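Long-range contact in mandelate racemase/muconate lactonizing enzyme (Jannaschia sp., PDB 4J3Z), which belongs to the enolase superfamily and is probably an isomerase or lyase acting on a carboxylate substrate, its exact reaction being unassigned: residues F167-P181 with F208-L222. Sequence-based numbering, arbitrary orientation.
Sequences FDPAGPYTMRGGHMP and FGTHGQFAPAGAIRL
His179 and Phe214 sit in an isolated backbone bridge between two loops, and the same pair also meets through its rings. His179 N donates to Gln213 O (3.0 Å), and Ala215 N returns a bond to His179 O. The imidazole folds back over this bridge because chi1, 58°, sets its CG between the backbone N and the carbonyl carbon. One imidazole face therefore lies against Gln213 O, while NE2 comes within 3.3 Å of Phe214 CE1, the two ring planes 87° apart. A leucine in place of His179 has no ND1 and no flat ring, which would probably leave Thr174 OG1 without the weak bond it accepts from ND1 and Gln213 O without the imidazole face against it.

Phe214 is clamped on both faces: Gln213 CB rests over the centre of one, and Pro181 CB makes a CH-pi contact with the other, 3.8 Å from the ring centroid. Ala170 CB closes on the ring's edge. The Gln213 chain bends at chi2 (92°) and carries NE2 to Gly171 O, a weak bond of 3.4 Å. Farther out, the Tyr173 and His211 rings lie nearly parallel but slid apart, Tyr173 CD2 touching His211 CB. At the far end Met180 SD accepts a weak bond from NH1 of Arg221, while NH2 of the same arginine forms salt bridges with Asp205 and Asp230 of a second subunit.

In the enolase-type barrel, parallel strands 164-167 and 205-209 pair at Phe167 and Phe208, with Phe167 CE2 touching Phe208 CD1 (3.6 Å). Beyond them, the loop leading to helix 183-200 runs alongside the one leading to helix 216-226 and packs Pro181 against Gly218 in that helix's first turn.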
ATOM      1  N   PHE D 167      30.602   4.602 -19.540  1.00 24.96           N
ATOM      2  CA  PHE D 167      30.633   3.899 -20.807  1.00 25.85           C
ATOM      3  C   PHE D 167      29.239   3.353 -21.116  1.00 27.48           C
ATOM      4  O   PHE D 167      28.418   3.187 -20.202  1.00 27.49           O
ATOM      5  CB  PHE D 167      31.671   2.763 -20.749  1.00 25.57           C
ATOM      6  CG  PHE D 167      31.481   1.822 -19.581  1.00 24.92           C
ATOM      7  CD1 PHE D 167      32.019   2.123 -18.329  1.00 24.32           C
ATOM      8  CD2 PHE D 167      30.765   0.643 -19.732  1.00 24.54           C
ATOM      9  CE1 PHE D 167      31.839   1.266 -17.252  1.00 24.08           C
ATOM     10  CE2 PHE D 167      30.585  -0.222 -18.657  1.00 24.95           C
ATOM     11  CZ  PHE D 167      31.127   0.088 -17.417  1.00 24.34           C
ATOM     12  N   ASP D 168      28.985   3.074 -22.394  1.00 29.36           N
ATOM     13  CA  ASP D 168      27.692   2.542 -22.842  1.00 33.74           C
ATOM     14  C   ASP D 168      27.878   1.480 -23.929  1.00 35.21           C
ATOM     15  O   ASP D 168      27.830   1.788 -25.114  1.00 35.50           O
ATOM     16  CB  ASP D 168      26.768   3.672 -23.333  1.00 36.36           C
ATOM     17  CG  ASP D 168      25.558   3.153 -24.123  1.00 39.54           C
ATOM     18  OD1 ASP D 168      24.586   2.653 -23.511  1.00 40.52           O
ATOM     19  OD2 ASP D 168      25.581   3.255 -25.369  1.00 40.30           O
ATOM     20  N   PRO D 169      28.095   0.221 -23.521  1.00 36.79           N
ATOM     21  CA  PRO D 169      28.237  -0.879 -24.468  1.00 38.38           C
ATOM     22  C   PRO D 169      26.893  -1.531 -24.822  1.00 40.43           C
ATOM     23  O   PRO D 169      26.864  -2.516 -25.559  1.00 39.55           O
ATOM     24  CB  PRO D 169      29.093  -1.868 -23.687  1.00 37.86           C
ATOM     25  CG  PRO D 169      28.638  -1.687 -22.280  1.00 37.05           C
ATOM     26  CD  PRO D 169      28.246  -0.241 -22.129  1.00 35.95           C
ATOM     27  N   ALA D 170      25.797  -0.977 -24.307  1.00 42.15           N
ATOM     28  CA  ALA D 170      24.495  -1.638 -24.380  1.00 45.29           C
ATOM     29  C   ALA D 170      23.844  -1.594 -25.762  1.00 47.40           C
ATOM     30  O   ALA D 170      22.790  -2.196 -25.974  1.00 48.12           O
ATOM     31  CB  ALA D 170      23.559  -1.085 -23.316  1.00 46.13           C
ATOM     32  N   GLY D 171      24.475  -0.891 -26.697  1.00 50.98           N
ATOM     33  CA  GLY D 171      24.013  -0.863 -28.085  1.00 54.07           C
ATOM     34  C   GLY D 171      22.991   0.222 -28.376  1.00 52.86           C
ATOM     35  O   GLY D 171      22.383   0.755 -27.450  1.00 50.90           O
ATOM     36  N   PRO D 172      22.787   0.535 -29.675  1.00 54.86           N
ATOM     37  CA  PRO D 172      22.001   1.680 -30.165  1.00 55.35           C
ATOM     38  C   PRO D 172      20.571   1.743 -29.631  1.00 57.42           C
ATOM     39  O   PRO D 172      19.951   0.705 -29.384  1.00 56.14           O
ATOM     40  CB  PRO D 172      21.985   1.473 -31.687  1.00 55.06           C
ATOM     41  CG  PRO D 172      22.304   0.026 -31.889  1.00 54.39           C
ATOM     42  CD  PRO D 172      23.255  -0.314 -30.788  1.00 53.52           C
ATOM     43  N   TYR D 173      20.064   2.965 -29.466  1.00 61.05           N
ATOM     44  CA  TYR D 173      18.713   3.195 -28.957  1.00 61.22           C
ATOM     45  C   TYR D 173      17.725   3.596 -30.052  1.00 61.92           C
ATOM     46  O   TYR D 173      18.073   4.322 -30.985  1.00 63.15           O
ATOM     47  CB  TYR D 173      18.711   4.222 -27.813  1.00 60.35           C
ATOM     48  CG  TYR D 173      19.571   5.452 -28.024  1.00 59.18           C
ATOM     49  CD1 TYR D 173      19.097   6.543 -28.753  1.00 59.95           C
ATOM     50  CD2 TYR D 173      20.849   5.540 -27.467  1.00 58.15           C
ATOM     51  CE1 TYR D 173      19.875   7.677 -28.936  1.00 58.59           C
ATOM     52  CE2 TYR D 173      21.636   6.672 -27.648  1.00 57.50           C
ATOM     53  CZ  TYR D 173      21.143   7.738 -28.381  1.00 58.35           C
ATOM     54  OH  TYR D 173      21.910   8.868 -28.564  1.00 58.35           O
ATOM     55  N   THR D 174      16.487   3.126 -29.912  1.00 58.93           N
ATOM     56  CA  THR D 174      15.474   3.244 -30.955  1.00 54.56           C
ATOM     57  C   THR D 174      14.300   4.115 -30.530  1.00 51.82           C
ATOM     58  O   THR D 174      14.019   4.262 -29.335  1.00 52.83           O
ATOM     59  CB  THR D 174      14.919   1.861 -31.343  1.00 55.57           C
ATOM     60  OG1 THR D 174      14.446   1.187 -30.166  1.00 55.21           O
ATOM     61  CG2 THR D 174      15.998   1.009 -32.019  1.00 56.21           C
ATOM     62  N   MET D 175      13.609   4.683 -31.518  1.00 46.64           N
ATOM     63  CA  MET D 175      12.385   5.436 -31.264  1.00 42.29           C
ATOM     64  C   MET D 175      11.217   4.525 -30.870  1.00 41.57           C
ATOM     65  O   MET D 175      10.213   4.990 -30.325  1.00 42.64           O
ATOM     66  CB  MET D 175      12.026   6.338 -32.454  1.00 40.91           C
ATOM     67  CG  MET D 175      12.138   5.694 -33.825  1.00 40.42           C
ATOM     68  SD  MET D 175      10.790   4.555 -34.190  1.00 38.70           S
ATOM     69  CE  MET D 175      11.485   3.716 -35.614  1.00 41.24           C
ATOM     70  N   ARG D 176      11.374   3.229 -31.137  1.00 40.91           N
ATOM     71  CA  ARG D 176      10.373   2.204 -30.833  1.00 39.75           C
ATOM     72  C   ARG D 176       9.990   2.161 -29.353  1.00 38.78           C
ATOM     73  O   ARG D 176       8.862   1.786 -29.003  1.00 35.70           O
ATOM     74  CB  ARG D 176      10.877   0.831 -31.290  1.00 40.80           C
ATOM     75  CG  ARG D 176      10.765   0.637 -32.796  1.00 43.63           C
ATOM     76  CD  ARG D 176      11.932  -0.143 -33.385  1.00 45.27           C
ATOM     77  NE  ARG D 176      12.251   0.326 -34.736  1.00 45.82           N
ATOM     78  CZ  ARG D 176      11.544   0.046 -35.831  1.00 45.47           C
ATOM     79  NH1 ARG D 176      10.454  -0.717 -35.763  1.00 45.36           N
ATOM     80  NH2 ARG D 176      11.927   0.534 -37.003  1.00 43.59           N
ATOM     81  N   GLY D 177      10.938   2.560 -28.501  1.00 37.64           N
ATOM     82  CA  GLY D 177      10.744   2.607 -27.062  1.00 35.91           C
ATOM     83  C   GLY D 177      11.570   1.543 -26.381  1.00 36.76           C
ATOM     84  O   GLY D 177      12.615   1.120 -26.905  1.00 39.43           O
ATOM     85  N   GLY D 178      11.109   1.111 -25.210  1.00 33.81           N
ATOM     86  CA  GLY D 178      11.761   0.024 -24.481  1.00 32.75           C
ATOM     87  C   GLY D 178      11.674  -1.290 -25.240  1.00 33.04           C
ATOM     88  O   GLY D 178      10.595  -1.709 -25.645  1.00 32.11           O
ATOM     89  N   HIS D 179      12.825  -1.923 -25.455  1.00 33.77           N
ATOM     90  CA  HIS D 179      12.887  -3.256 -26.064  1.00 31.26           C
ATOM     91  C   HIS D 179      13.697  -4.190 -25.169  1.00 30.21           C
ATOM     92  O   HIS D 179      14.363  -3.737 -24.239  1.00 30.11           O
ATOM     93  CB  HIS D 179      13.482  -3.199 -27.482  1.00 30.69           C
ATOM     94  CG  HIS D 179      14.864  -2.620 -27.540  1.00 31.57           C
ATOM     95  ND1 HIS D 179      15.113  -1.331 -27.961  1.00 31.11           N
ATOM     96  CD2 HIS D 179      16.071  -3.157 -27.236  1.00 32.05           C
ATOM     97  CE1 HIS D 179      16.413  -1.097 -27.908  1.00 31.02           C
ATOM     98  NE2 HIS D 179      17.017  -2.189 -27.474  1.00 31.10           N
ATOM     99  N   MET D 180      13.626  -5.487 -25.454  1.00 29.42           N
ATOM    100  CA  MET D 180      14.368  -6.508 -24.725  1.00 29.79           C
ATOM    101  C   MET D 180      15.835  -6.476 -25.170  1.00 30.35           C
ATOM    102  O   MET D 180      16.104  -6.539 -26.366  1.00 32.01           O
ATOM    103  CB  MET D 180      13.748  -7.880 -25.016  1.00 30.75           C
ATOM    104  CG  MET D 180      14.139  -9.004 -24.077  1.00 32.09           C
ATOM    105  SD  MET D 180      13.711  -8.718 -22.353  1.00 34.37           S
ATOM    106  CE  MET D 180      11.953  -9.068 -22.358  1.00 34.09           C
ATOM    107  N   PRO D 181      16.784  -6.360 -24.218  1.00 29.45           N
ATOM    108  CA  PRO D 181      18.202  -6.365 -24.583  1.00 29.15           C
ATOM    109  C   PRO D 181      18.636  -7.696 -25.177  1.00 30.48           C
ATOM    110  O   PRO D 181      18.226  -8.758 -24.697  1.00 31.91           O
ATOM    111  CB  PRO D 181      18.921  -6.122 -23.243  1.00 28.74           C
ATOM    112  CG  PRO D 181      17.924  -6.447 -22.183  1.00 28.30           C
ATOM    113  CD  PRO D 181      16.591  -6.103 -22.779  1.00 28.88           C
ATOM    114  N   PHE D 208      27.455   2.906 -15.240  1.00 31.58           N
ATOM    115  CA  PHE D 208      26.813   2.210 -16.343  1.00 32.07           C
ATOM    116  C   PHE D 208      25.663   3.025 -16.896  1.00 33.93           C
ATOM    117  O   PHE D 208      24.646   3.254 -16.232  1.00 33.90           O
ATOM    118  CB  PHE D 208      26.371   0.792 -15.979  1.00 30.58           C
ATOM    119  CG  PHE D 208      26.065  -0.055 -17.183  1.00 29.78           C
ATOM    120  CD1 PHE D 208      27.095  -0.603 -17.943  1.00 28.12           C
ATOM    121  CD2 PHE D 208      24.749  -0.263 -17.592  1.00 30.19           C
ATOM    122  CE1 PHE D 208      26.818  -1.367 -19.063  1.00 28.58           C
ATOM    123  CE2 PHE D 208      24.468  -1.027 -18.720  1.00 30.09           C
ATOM    124  CZ  PHE D 208      25.504  -1.585 -19.452  1.00 29.22           C
ATOM    125  N   GLY D 209      25.845   3.455 -18.131  1.00 36.75           N
ATOM    126  CA  GLY D 209      24.907   4.333 -18.777  1.00 38.32           C
ATOM    127  C   GLY D 209      24.304   3.623 -19.953  1.00 41.24           C
ATOM    128  O   GLY D 209      24.982   3.340 -20.938  1.00 42.58           O
ATOM    129  N   THR D 210      23.034   3.279 -19.808  1.00 41.52           N
ATOM    130  CA  THR D 210      22.195   2.970 -20.932  1.00 41.02           C
ATOM    131  C   THR D 210      21.520   4.299 -21.262  1.00 40.28           C
ATOM    132  O   THR D 210      21.680   5.277 -20.521  1.00 38.62           O
ATOM    133  CB  THR D 210      21.157   1.886 -20.579  1.00 42.62           C
ATOM    134  OG1 THR D 210      20.594   2.157 -19.291  1.00 45.45           O
ATOM    135  CG2 THR D 210      21.792   0.508 -20.560  1.00 41.18           C
ATOM    136  N   HIS D 211      20.797   4.350 -22.376  1.00 39.74           N
ATOM    137  CA  HIS D 211      20.174   5.588 -22.835  1.00 38.44           C
ATOM    138  C   HIS D 211      18.667   5.415 -22.953  1.00 35.54           C
ATOM    139  O   HIS D 211      18.032   6.011 -23.827  1.00 35.67           O
ATOM    140  CB  HIS D 211      20.745   6.001 -24.193  1.00 40.85           C
ATOM    141  CG  HIS D 211      22.208   6.326 -24.177  1.00 42.16           C
ATOM    142  ND1 HIS D 211      23.174   5.412 -23.812  1.00 40.84           N
ATOM    143  CD2 HIS D 211      22.871   7.455 -24.522  1.00 42.89           C
ATOM    144  CE1 HIS D 211      24.367   5.971 -23.914  1.00 40.44           C
ATOM    145  NE2 HIS D 211      24.212   7.208 -24.344  1.00 42.82           N
ATOM    146  N   GLY D 212      18.107   4.586 -22.077  1.00 33.98           N
ATOM    147  CA  GLY D 212      16.671   4.323 -22.037  1.00 33.77           C
ATOM    148  C   GLY D 212      16.182   3.395 -23.124  1.00 35.40           C
ATOM    149  O   GLY D 212      15.013   3.455 -23.515  1.00 38.29           O
ATOM    150  N   GLN D 213      17.071   2.525 -23.600  1.00 35.08           N
ATOM    151  CA  GLN D 213      16.769   1.601 -24.699  1.00 35.12           C
ATOM    152  C   GLN D 213      15.780   0.512 -24.301  1.00 34.19           C
ATOM    153  O   GLN D 213      15.057  -0.016 -25.155  1.00 35.69           O
ATOM    154  CB  GLN D 213      18.045   0.906 -25.209  1.00 36.69           C
ATOM    155  CG  GLN D 213      19.293   1.772 -25.352  1.00 38.79           C
ATOM    156  CD  GLN D 213      20.174   1.763 -24.110  1.00 39.67           C
ATOM    157  OE1 GLN D 213      19.745   2.168 -23.030  1.00 37.97           O
ATOM    158  NE2 GLN D 213      21.421   1.306 -24.263  1.00 39.40           N
ATOM    159  N   PHE D 214      15.747   0.172 -23.013  1.00 31.21           N
ATOM    160  CA  PHE D 214      15.170  -1.102 -22.596  1.00 28.83           C
ATOM    161  C   PHE D 214      13.910  -1.044 -21.760  1.00 27.32           C
ATOM    162  O   PHE D 214      13.722  -0.139 -20.962  1.00 28.29           O
ATOM    163  CB  PHE D 214      16.215  -1.955 -21.875  1.00 28.92           C
ATOM    164  CG  PHE D 214      17.488  -2.141 -22.648  1.00 27.37           C
ATOM    165  CD1 PHE D 214      17.473  -2.681 -23.933  1.00 26.98           C
ATOM    166  CD2 PHE D 214      18.705  -1.789 -22.085  1.00 26.21           C
ATOM    167  CE1 PHE D 214      18.655  -2.859 -24.643  1.00 26.34           C
ATOM    168  CE2 PHE D 214      19.886  -1.960 -22.794  1.00 25.62           C
ATOM    169  CZ  PHE D 214      19.861  -2.496 -24.069  1.00 25.73           C
ATOM    170  N   ALA D 215      13.052  -2.034 -21.968  1.00 26.51           N
ATOM    171  CA  ALA D 215      11.843  -2.231 -21.192  1.00 25.01           C
ATOM    172  C   ALA D 215      12.210  -2.699 -19.783  1.00 24.82           C
ATOM    173  O   ALA D 215      13.160  -3.457 -19.628  1.00 26.00           O
ATOM    174  CB  ALA D 215      10.979  -3.274 -21.886  1.00 24.98           C
ATOM    175  N   PRO D 216      11.458  -2.264 -18.751  1.00 24.78           N
ATOM    176  CA  PRO D 216      11.842  -2.535 -17.358  1.00 24.13           C
ATOM    177  C   PRO D 216      12.336  -3.959 -17.078  1.00 23.65           C
ATOM    178  O   PRO D 216      13.349  -4.119 -16.416  1.00 23.36           O
ATOM    179  CB  PRO D 216      10.563  -2.210 -16.560  1.00 23.28           C
ATOM    180  CG  PRO D 216       9.489  -1.981 -17.587  1.00 23.28           C
ATOM    181  CD  PRO D 216      10.206  -1.485 -18.801  1.00 24.12           C
ATOM    182  N   ALA D 217      11.621  -4.963 -17.581  1.00 24.15           N
ATOM    183  CA  ALA D 217      11.994  -6.382 -17.465  1.00 23.96           C
ATOM    184  C   ALA D 217      13.361  -6.691 -18.065  1.00 24.44           C
ATOM    185  O   ALA D 217      14.111  -7.540 -17.545  1.00 23.84           O
ATOM    186  CB  ALA D 217      10.942  -7.249 -18.143  1.00 23.82           C
ATOM    187  N   GLY D 218      13.665  -6.025 -19.180  1.00 24.50           N
ATOM    188  CA  GLY D 218      14.941  -6.182 -19.855  1.00 24.25           C
ATOM    189  C   GLY D 218      16.062  -5.642 -18.997  1.00 23.95           C
ATOM    190  O   GLY D 218      17.059  -6.333 -18.739  1.00 23.22           O
ATOM    191  N   ALA D 219      15.870  -4.404 -18.540  1.00 24.40           N
ATOM    192  CA  ALA D 219      16.825  -3.705 -17.683  1.00 24.34           C
ATOM    193  C   ALA D 219      17.313  -4.555 -16.502  1.00 24.36           C
ATOM    194  O   ALA D 219      18.492  -4.511 -16.137  1.00 24.71           O
ATOM    195  CB  ALA D 219      16.220  -2.405 -17.188  1.00 24.08           C
ATOM    196  N   ILE D 220      16.402  -5.334 -15.930  1.00 23.60           N
ATOM    197  CA  ILE D 220      16.704  -6.208 -14.805  1.00 24.55           C
ATOM    198  C   ILE D 220      17.624  -7.386 -15.168  1.00 25.35           C
ATOM    199  O   ILE D 220      18.569  -7.684 -14.436  1.00 25.96           O
ATOM    200  CB  ILE D 220      15.411  -6.715 -14.152  1.00 24.55           C
ATOM    201  CG1 ILE D 220      14.574  -5.512 -13.681  1.00 23.88           C
ATOM    202  CG2 ILE D 220      15.738  -7.708 -13.031  1.00 23.76           C
ATOM    203  CD1 ILE D 220      13.094  -5.801 -13.502  1.00 23.70           C
ATOM    204  N   ARG D 221      17.348  -8.050 -16.288  1.00 25.29           N
ATOM    205  CA  ARG D 221      18.274  -9.036 -16.847  1.00 25.01           C
ATOM    206  C   ARG D 221      19.679  -8.457 -17.014  1.00 26.34           C
ATOM    207  O   ARG D 221      20.656  -9.130 -16.717  1.00 27.11           O
ATOM    208  CB  ARG D 221      17.786  -9.540 -18.205  1.00 23.97           C
ATOM    209  CG  ARG D 221      16.596 -10.487 -18.145  1.00 23.08           C
ATOM    210  CD  ARG D 221      16.102 -10.782 -19.551  1.00 22.36           C
ATOM    211  NE  ARG D 221      17.069 -11.568 -20.322  1.00 21.98           N
ATOM    212  CZ  ARG D 221      17.129 -11.596 -21.650  1.00 21.88           C
ATOM    213  NH1 ARG D 221      16.285 -10.865 -22.374  1.00 22.71           N
ATOM    214  NH2 ARG D 221      18.035 -12.349 -22.257  1.00 21.22           N
ATOM    215  N   LEU D 222      19.772  -7.210 -17.480  1.00 26.65           N
ATOM    216  CA  LEU D 222      21.067  -6.570 -17.733  1.00 26.57           C
ATOM    217  C   LEU D 222      21.766  -6.241 -16.422  1.00 27.82           C
ATOM    218  O   LEU D 222      22.965  -6.523 -16.251  1.00 28.86           O
ATOM    219  CB  LEU D 222      20.880  -5.309 -18.585  1.00 26.19           C
ATOM    220  CG  LEU D 222      22.095  -4.523 -19.088  1.00 25.50           C
ATOM    221  CD1 LEU D 222      23.079  -5.419 -19.817  1.00 24.43           C
ATOM    222  CD2 LEU D 222      21.613  -3.403 -20.000  1.00 25.24           C
TER